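Local coordinates for protein alcohol dehydrogenase (Escherichia coli, PDB 5VM2) that is probably a zinc-containing, NAD(H)- or NADP(H)-dependent alcohol dehydrogenase-type oxidoreductase whose substrate specificity is unknown, at residues 20-24 / 127-131; 314-320 / 338-344. All blocks are in the same frame, centred on the assembly; numbering follows the deposited sequence.

Contact 1 of 2, residues 20-24 / 127-131; sequences EIPVP and HYLCH
Ile21, Pro22 and Pro24 pack on Tyr128 and Cys130 at the surface of the GroES-like domain of this zinc-type dehydrogenase, where the loop leading into strand 28-37 lies over the start of strand 128-132. The two segments run in roughly the same direction; their nearest CA atoms, of Pro24 and Cys130, are 5.7 Å apart, the backbones are not hydrogen-bonded to each other, and side chains make most of the contact. The aromatic part is a CH-pi interaction: CD1 of Ile21 sits 4.2 Å from the centroid of the Tyr128 ring, over one face but offset toward the rim. CG1 of Ile21 is anti to the carbonyl carbon (chi1 -61°), which helps carry CD1 over the ring, and the two side chains meet at a slant. Aliphatic packing follows at Pro22, whose CD lies 4.0 Å from CB of Tyr128. Around the Tyr128 carbonyl, Asn3 of strand 3-10 donates from ND2, tying the chain's first strand to the same place, while strand 28-37 bonds to the backbone of Leu129. The last group is centred on sulfur. Cys130 directs its thiol between the two prolines: SG is 3.5 Å from CB of Pro22 and 3.6 Å from N of Pro24.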
ATOM      1  N   GLU A  20      25.335  -4.154  10.772  1.00 68.26           N
ATOM      2  CA  GLU A  20      25.354  -5.124  11.851  1.00 72.31           C
ATOM      3  C   GLU A  20      23.988  -5.779  11.985  1.00 69.25           C
ATOM      4  O   GLU A  20      22.958  -5.195  11.633  1.00 67.07           O
ATOM      5  CB  GLU A  20      25.757  -4.460  13.167  1.00 78.84           C
ATOM      6  CG  GLU A  20      27.211  -4.016  13.202  1.00 86.43           C
ATOM      7  CD  GLU A  20      27.923  -4.464  14.457  1.00 94.19           C
ATOM      8  OE1 GLU A  20      27.332  -5.254  15.223  1.00 95.01           O
ATOM      9  OE2 GLU A  20      29.075  -4.030  14.677  1.00 99.81           O
ATOM     10  N   ILE A  21      23.986  -7.010  12.481  1.00 69.66           N
ATOM     11  CA  ILE A  21      22.733  -7.720  12.715  1.00 66.90           C
ATOM     12  C   ILE A  21      22.093  -7.131  13.965  1.00 65.36           C
ATOM     13  O   ILE A  21      22.707  -7.151  15.043  1.00 67.13           O
ATOM     14  CB  ILE A  21      22.953  -9.234  12.850  1.00 68.64           C
ATOM     15  CG1 ILE A  21      23.562  -9.795  11.563  1.00 69.55           C
ATOM     16  CG2 ILE A  21      21.640  -9.933  13.167  1.00 66.56           C
ATOM     17  CD1 ILE A  21      23.496 -11.305  11.454  1.00 70.44           C
ATOM     18  N   PRO A  22      20.880  -6.592  13.872  1.00 62.00           N
ATOM     19  CA  PRO A  22      20.265  -5.970  15.046  1.00 60.79           C
ATOM     20  C   PRO A  22      19.961  -7.003  16.118  1.00 59.90           C
ATOM     21  O   PRO A  22      19.774  -8.190  15.842  1.00 58.86           O
ATOM     22  CB  PRO A  22      18.977  -5.347  14.494  1.00 58.59           C
ATOM     23  CG  PRO A  22      19.098  -5.412  12.996  1.00 58.26           C
ATOM     24  CD  PRO A  22      19.988  -6.574  12.704  1.00 59.12           C
ATOM     25  N   VAL A  23      19.928  -6.536  17.358  1.00 60.76           N
ATOM     26  CA  VAL A  23      19.582  -7.366  18.507  1.00 60.57           C
ATOM     27  C   VAL A  23      18.144  -7.046  18.893  1.00 58.89           C
ATOM     28  O   VAL A  23      17.839  -5.875  19.169  1.00 58.00           O
ATOM     29  CB  VAL A  23      20.536  -7.128  19.685  1.00 62.78           C
ATOM     30  CG1 VAL A  23      19.982  -7.762  20.948  1.00 63.26           C
ATOM     31  CG2 VAL A  23      21.911  -7.681  19.361  1.00 65.01           C
ATOM     32  N   PRO A  24      17.242  -8.025  18.926  1.00 57.79           N
ATOM     33  CA  PRO A  24      15.844  -7.722  19.251  1.00 55.75           C
ATOM     34  C   PRO A  24      15.713  -7.282  20.701  1.00 57.00           C
ATOM     35  O   PRO A  24      16.282  -7.896  21.606  1.00 56.66           O
ATOM     36  CB  PRO A  24      15.114  -9.050  18.998  1.00 54.75           C
ATOM     37  CG  PRO A  24      16.165 -10.044  18.567  1.00 54.76           C
ATOM     38  CD  PRO A  24      17.503  -9.473  18.882  1.00 56.97           C
ATOM     39  N   HIS A 127      18.975  -7.657   5.078  1.00 50.60           N
ATOM     40  CA  HIS A 127      18.840  -9.089   5.320  1.00 51.92           C
ATOM     41  C   HIS A 127      18.162  -9.377   6.652  1.00 51.50           C
ATOM     42  O   HIS A 127      17.430 -10.367   6.765  1.00 52.72           O
ATOM     43  CB  HIS A 127      20.207  -9.777   5.268  1.00 55.85           C
ATOM     44  CG  HIS A 127      20.762  -9.916   3.885  1.00 59.53           C
ATOM     45  ND1 HIS A 127      20.230 -10.780   2.952  1.00 60.17           N
ATOM     46  CD2 HIS A 127      21.805  -9.302   3.277  1.00 61.69           C
ATOM     47  CE1 HIS A 127      20.917 -10.689   1.827  1.00 61.82           C
ATOM     48  NE2 HIS A 127      21.879  -9.800   1.998  1.00 62.73           N
ATOM     49  N   TYR A 128      18.373  -8.526   7.654  1.00 49.51           N
ATOM     50  CA  TYR A 128      17.877  -8.756   9.003  1.00 48.01           C
ATOM     51  C   TYR A 128      17.327  -7.459   9.572  1.00 49.35           C
ATOM     52  O   TYR A 128      17.964  -6.407   9.458  1.00 50.64           O
ATOM     53  CB  TYR A 128      18.987  -9.287   9.924  1.00 48.50           C
ATOM     54  CG  TYR A 128      19.506 -10.655   9.548  1.00 52.10           C
ATOM     55  CD1 TYR A 128      18.892 -11.805  10.025  1.00 54.24           C
ATOM     56  CD2 TYR A 128      20.603 -10.798   8.708  1.00 54.56           C
ATOM     57  CE1 TYR A 128      19.361 -13.064   9.679  1.00 57.07           C
ATOM     58  CE2 TYR A 128      21.078 -12.053   8.354  1.00 57.14           C
ATOM     59  CZ  TYR A 128      20.452 -13.181   8.845  1.00 57.72           C
ATOM     60  OH  TYR A 128      20.915 -14.432   8.501  1.00 59.71           O
ATOM     61  N   LEU A 129      16.154  -7.541  10.195  1.00 48.95           N
ATOM     62  CA  LEU A 129      15.582  -6.391  10.880  1.00 48.06           C
ATOM     63  C   LEU A 129      14.785  -6.864  12.089  1.00 46.13           C
ATOM     64  O   LEU A 129      14.391  -8.030  12.183  1.00 45.14           O
ATOM     65  CB  LEU A 129      14.702  -5.546   9.942  1.00 47.31           C
ATOM     66  CG  LEU A 129      13.425  -6.109   9.310  1.00 45.31           C
ATOM     67  CD1 LEU A 129      12.225  -6.037  10.254  1.00 45.64           C
ATOM     68  CD2 LEU A 129      13.110  -5.358   8.025  1.00 42.76           C
ATOM     69  N   CYS A 130      14.546  -5.935  13.009  1.00 45.35           N
ATOM     70  CA  CYS A 130      13.771  -6.193  14.213  1.00 46.31           C
ATOM     71  C   CYS A 130      12.461  -5.423  14.157  1.00 44.11           C
ATOM     72  O   CYS A 130      12.411  -4.301  13.643  1.00 44.25           O
ATOM     73  CB  CYS A 130      14.555  -5.803  15.466  1.00 49.40           C
ATOM     74  SG  CYS A 130      16.040  -6.794  15.719  1.00 53.35           S
ATOM     75  N   HIS A 131      11.401  -6.030  14.688  1.00 42.25           N
ATOM     76  CA  HIS A 131      10.091  -5.405  14.680  1.00 40.20           C
ATOM     77  C   HIS A 131       9.356  -5.796  15.951  1.00 39.46           C
ATOM     78  O   HIS A 131       9.534  -6.921  16.436  1.00 39.10           O
ATOM     79  CB  HIS A 131       9.267  -5.813  13.453  1.00 39.34           C
ATOM     80  CG  HIS A 131       8.224  -4.811  13.070  1.00 36.92           C
ATOM     81  ND1 HIS A 131       8.528  -3.501  12.765  1.00 35.39           N
ATOM     82  CD2 HIS A 131       6.879  -4.921  12.955  1.00 35.77           C
ATOM     83  CE1 HIS A 131       7.416  -2.849  12.474  1.00 34.81           C
ATOM     84  NE2 HIS A 131       6.401  -3.688  12.580  1.00 33.94           N
TER

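Contact 2 of 2, residues 314-320 / 338-344; sequences MVTHIYD and IIKGVIK
The Tyr319 ring has the carbonyl O of Val342 at its edge, near its plane, 3.4 Å from CD1, while its OH, bonded to Glu330 of helix 324-333, lies 3.8 Å from Ile338 CD1. The His317 imidazole is met obliquely by CG1 of Ile338, 3.5 Å from CE1. Gly341, paired with His317, has its CA beyond the CE1 edge of the Tyr319 ring. On the other face Ile318 and Val342 lie side by side, CG1 to CG2 3.6 Å; with CG1 anti to the carbonyl carbon (chi1 -54°), Val342 places CG2 next to Ile318 CG1. Backbone hydrogen bonds join the two parallel strands, a short one (2.6 Å) running from Lys344 N to Tyr319 O. Near the strand starts Thr316 OG1 accepts from Ile339 N at 3.1 Å, a bent bond (139°), and is hydrogen-bonded to His317 ND1 (3.0 Å), which probably helps fix the imidazole's rotation. At the C-terminal end a water donates to both Asp320 OD1 and Lys344 O, bridging the strands. Lys340 turns its ammonium away to Glu66, a ligand of the bound magnesium. Strand 315-320, helix 324-333 and strand 340-344 form a beta-alpha-beta unit whose parallel pair adjoins the metal site.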
ATOM      1  N   MET A 314      -0.744 -10.078  -9.108  1.00 35.76           N
ATOM      2  CA  MET A 314      -0.404  -8.691  -9.389  1.00 35.12           C
ATOM      3  C   MET A 314       1.089  -8.485  -9.603  1.00 37.23           C
ATOM      4  O   MET A 314       1.477  -7.510 -10.257  1.00 38.83           O
ATOM      5  CB  MET A 314      -0.912  -7.796  -8.258  1.00 35.18           C
ATOM      6  CG  MET A 314      -2.413  -7.920  -8.051  1.00 35.45           C
ATOM      7  SD  MET A 314      -3.029  -6.911  -6.695  1.00 35.26           S
ATOM      8  CE  MET A 314      -2.355  -5.310  -7.157  1.00 34.83           C
ATOM      9  N   VAL A 315       1.926  -9.393  -9.105  1.00 36.85           N
ATOM     10  CA  VAL A 315       3.376  -9.244  -9.220  1.00 39.64           C
ATOM     11  C   VAL A 315       3.770  -9.447 -10.678  1.00 44.51           C
ATOM     12  O   VAL A 315       3.652 -10.549 -11.220  1.00 46.28           O
ATOM     13  CB  VAL A 315       4.117 -10.221  -8.304  1.00 38.60           C
ATOM     14  CG1 VAL A 315       5.621 -10.031  -8.437  1.00 38.39           C
ATOM     15  CG2 VAL A 315       3.688 -10.011  -6.868  1.00 37.31           C
ATOM     16  N   THR A 316       4.250  -8.381 -11.315  1.00 46.30           N
ATOM     17  CA  THR A 316       4.689  -8.451 -12.700  1.00 48.41           C
ATOM     18  C   THR A 316       6.204  -8.516 -12.847  1.00 48.48           C
ATOM     19  O   THR A 316       6.690  -8.885 -13.921  1.00 47.30           O
ATOM     20  CB  THR A 316       4.155  -7.243 -13.480  1.00 50.74           C
ATOM     21  OG1 THR A 316       4.487  -6.039 -12.780  1.00 49.21           O
ATOM     22  CG2 THR A 316       2.640  -7.332 -13.615  1.00 50.44           C
ATOM     23  N   HIS A 317       6.956  -8.177 -11.800  1.00 49.50           N
ATOM     24  CA  HIS A 317       8.413  -8.165 -11.868  1.00 52.90           C
ATOM     25  C   HIS A 317       8.990  -8.520 -10.506  1.00 48.32           C
ATOM     26  O   HIS A 317       8.551  -7.986  -9.484  1.00 45.03           O
ATOM     27  CB  HIS A 317       8.937  -6.794 -12.313  1.00 59.31           C
ATOM     28  CG  HIS A 317       8.443  -6.359 -13.656  1.00 65.04           C
ATOM     29  ND1 HIS A 317       7.253  -5.687 -13.827  1.00 65.20           N
ATOM     30  CD2 HIS A 317       8.979  -6.499 -14.891  1.00 68.62           C
ATOM     31  CE1 HIS A 317       7.075  -5.433 -15.112  1.00 67.28           C
ATOM     32  NE2 HIS A 317       8.107  -5.914 -15.778  1.00 69.60           N
ATOM     33  N   ILE A 318       9.975  -9.413 -10.500  1.00 47.48           N
ATOM     34  CA  ILE A 318      10.715  -9.776  -9.298  1.00 47.43           C
ATOM     35  C   ILE A 318      12.187  -9.498  -9.562  1.00 49.14           C
ATOM     36  O   ILE A 318      12.759 -10.024 -10.524  1.00 50.41           O
ATOM     37  CB  ILE A 318      10.498 -11.247  -8.911  1.00 48.40           C
ATOM     38  CG1 ILE A 318       9.026 -11.500  -8.585  1.00 47.10           C
ATOM     39  CG2 ILE A 318      11.382 -11.624  -7.729  1.00 48.16           C
ATOM     40  CD1 ILE A 318       8.688 -12.961  -8.388  1.00 48.26           C
ATOM     41  N   TYR A 319      12.798  -8.678  -8.714  1.00 47.11           N
ATOM     42  CA  TYR A 319      14.195  -8.282  -8.809  1.00 48.41           C
ATOM     43  C   TYR A 319      15.007  -8.958  -7.713  1.00 47.42           C
ATOM     44  O   TYR A 319      14.523  -9.145  -6.592  1.00 45.18           O
ATOM     45  CB  TYR A 319      14.350  -6.762  -8.695  1.00 48.75           C
ATOM     46  CG  TYR A 319      13.559  -5.971  -9.709  1.00 51.41           C
ATOM     47  CD1 TYR A 319      12.263  -5.554  -9.435  1.00 50.87           C
ATOM     48  CD2 TYR A 319      14.101  -5.655 -10.948  1.00 54.89           C
ATOM     49  CE1 TYR A 319      11.533  -4.836 -10.362  1.00 52.86           C
ATOM     50  CE2 TYR A 319      13.378  -4.937 -11.882  1.00 56.78           C
ATOM     51  CZ  TYR A 319      12.095  -4.532 -11.583  1.00 55.71           C
ATOM     52  OH  TYR A 319      11.371  -3.818 -12.510  1.00 58.18           O
ATOM     53  N   ASP A 320      16.228  -9.377  -8.026  1.00 49.26           N
ATOM     54  CA  ASP A 320      17.146  -9.811  -6.986  1.00 50.85           C
ATOM     55  C   ASP A 320      17.618  -8.609  -6.174  1.00 50.73           C
ATOM     56  O   ASP A 320      17.691  -7.482  -6.671  1.00 51.43           O
ATOM     57  CB  ASP A 320      18.343 -10.547  -7.592  1.00 56.58           C
ATOM     58  CG  ASP A 320      18.031 -11.998  -7.923  1.00 60.32           C
ATOM     59  OD1 ASP A 320      17.150 -12.583  -7.257  1.00 60.18           O
ATOM     60  OD2 ASP A 320      18.666 -12.554  -8.845  1.00 63.62           O
ATOM     61  N   ILE A 338       4.543  -1.995 -15.196  1.00 67.27           N
ATOM     62  CA  ILE A 338       4.656  -2.600 -13.875  1.00 61.45           C
ATOM     63  C   ILE A 338       3.340  -2.410 -13.133  1.00 57.59           C
ATOM     64  O   ILE A 338       2.903  -1.276 -12.905  1.00 58.19           O
ATOM     65  CB  ILE A 338       5.824  -2.008 -13.072  1.00 61.18           C
ATOM     66  CG1 ILE A 338       7.145  -2.228 -13.814  1.00 63.34           C
ATOM     67  CG2 ILE A 338       5.878  -2.634 -11.688  1.00 57.70           C
ATOM     68  CD1 ILE A 338       8.344  -1.624 -13.116  1.00 62.16           C
ATOM     69  N   ILE A 339       2.707  -3.522 -12.767  1.00 53.91           N
ATOM     70  CA  ILE A 339       1.614  -3.471 -11.806  1.00 50.23           C
ATOM     71  C   ILE A 339       2.165  -3.461 -10.388  1.00 46.32           C
ATOM     72  O   ILE A 339       1.866  -2.563  -9.591  1.00 45.40           O
ATOM     73  CB  ILE A 339       0.651  -4.650 -12.032  1.00 48.01           C
ATOM     74  CG1 ILE A 339       0.133  -4.648 -13.469  1.00 51.99           C
ATOM     75  CG2 ILE A 339      -0.502  -4.593 -11.045  1.00 44.92           C
ATOM     76  CD1 ILE A 339      -0.747  -3.467 -13.789  1.00 55.04           C
ATOM     77  N   LYS A 340       3.003  -4.441 -10.064  1.00 43.98           N
ATOM     78  CA  LYS A 340       3.670  -4.492  -8.769  1.00 42.24           C
ATOM     79  C   LYS A 340       5.010  -5.187  -8.940  1.00 42.92           C
ATOM     80  O   LYS A 340       5.067  -6.318  -9.431  1.00 44.76           O
ATOM     81  CB  LYS A 340       2.817  -5.225  -7.730  1.00 41.05           C
ATOM     82  CG  LYS A 340       3.374  -5.151  -6.312  1.00 39.35           C
ATOM     83  CD  LYS A 340       3.500  -3.713  -5.839  1.00 40.31           C
ATOM     84  CE  LYS A 340       3.567  -3.640  -4.324  1.00 39.81           C
ATOM     85  NZ  LYS A 340       3.994  -2.295  -3.848  1.00 43.58           N
ATOM     86  N   GLY A 341       6.079  -4.511  -8.546  1.00 42.60           N
ATOM     87  CA  GLY A 341       7.395  -5.111  -8.497  1.00 42.59           C
ATOM     88  C   GLY A 341       7.767  -5.425  -7.061  1.00 40.59           C
ATOM     89  O   GLY A 341       7.358  -4.731  -6.133  1.00 36.42           O
ATOM     90  N   VAL A 342       8.533  -6.502  -6.883  1.00 42.07           N
ATOM     91  CA  VAL A 342       9.060  -6.871  -5.579  1.00 41.32           C
ATOM     92  C   VAL A 342      10.542  -7.176  -5.731  1.00 40.67           C
ATOM     93  O   VAL A 342      11.038  -7.446  -6.827  1.00 39.63           O
ATOM     94  CB  VAL A 342       8.327  -8.078  -4.949  1.00 43.26           C
ATOM     95  CG1 VAL A 342       6.823  -7.830  -4.896  1.00 42.02           C
ATOM     96  CG2 VAL A 342       8.639  -9.351  -5.710  1.00 45.34           C
ATOM     97  N   ILE A 343      11.248  -7.118  -4.608  1.00 40.59           N
ATOM     98  CA  ILE A 343      12.673  -7.409  -4.554  1.00 41.59           C
ATOM     99  C   ILE A 343      12.860  -8.642  -3.684  1.00 43.65           C
ATOM    100  O   ILE A 343      12.404  -8.674  -2.533  1.00 42.88           O
ATOM    101  CB  ILE A 343      13.482  -6.218  -4.019  1.00 40.91           C
ATOM    102  CG1 ILE A 343      13.373  -5.036  -4.984  1.00 39.05           C
ATOM    103  CG2 ILE A 343      14.934  -6.613  -3.830  1.00 45.83           C
ATOM    104  CD1 ILE A 343      13.776  -3.715  -4.391  1.00 39.55           C
ATOM    105  N   LYS A 344      13.507  -9.662  -4.241  1.00 45.73           N
ATOM    106  CA  LYS A 344      13.770 -10.913  -3.547  1.00 47.98           C
ATOM    107  C   LYS A 344      15.099 -10.803  -2.810  1.00 54.29           C
ATOM    108  O   LYS A 344      16.134 -10.522  -3.424  1.00 54.61           O
ATOM    109  CB  LYS A 344      13.795 -12.080  -4.532  1.00 48.79           C
ATOM    110  CG  LYS A 344      13.961 -13.442  -3.880  1.00 54.14           C
ATOM    111  CD  LYS A 344      14.035 -14.543  -4.924  1.00 59.14           C
ATOM    112  CE  LYS A 344      13.454 -15.843  -4.396  1.00 63.84           C
ATOM    113  NZ  LYS A 344      13.959 -16.178  -3.038  1.00 67.91           N
TER
HETATM  114  O   HOH W   1      17.941 -12.534  -4.570  1.00 58.39           O

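In the fold
From the N terminus the chain runs through strands 3-10 and 13-19 into the loop 20-24, then along strand 28-37 and through the zinc-binding lobe before strand 128-132 returns to that loop, closing contact 1 over a long excursion. The chain next builds the six-stranded parallel Rossmann-type sheet and comes back at strand 315-320; contact 2 closes the short loop around helix 324-333. The two closures are in series, neither enclosing nor crossing the other, and their centres are about 24 Å apart. Strand 28-37 links them, pairing antiparallel with both 128-132 and 340-344, so the C-terminal strands return to the sheet built by the N-terminal part.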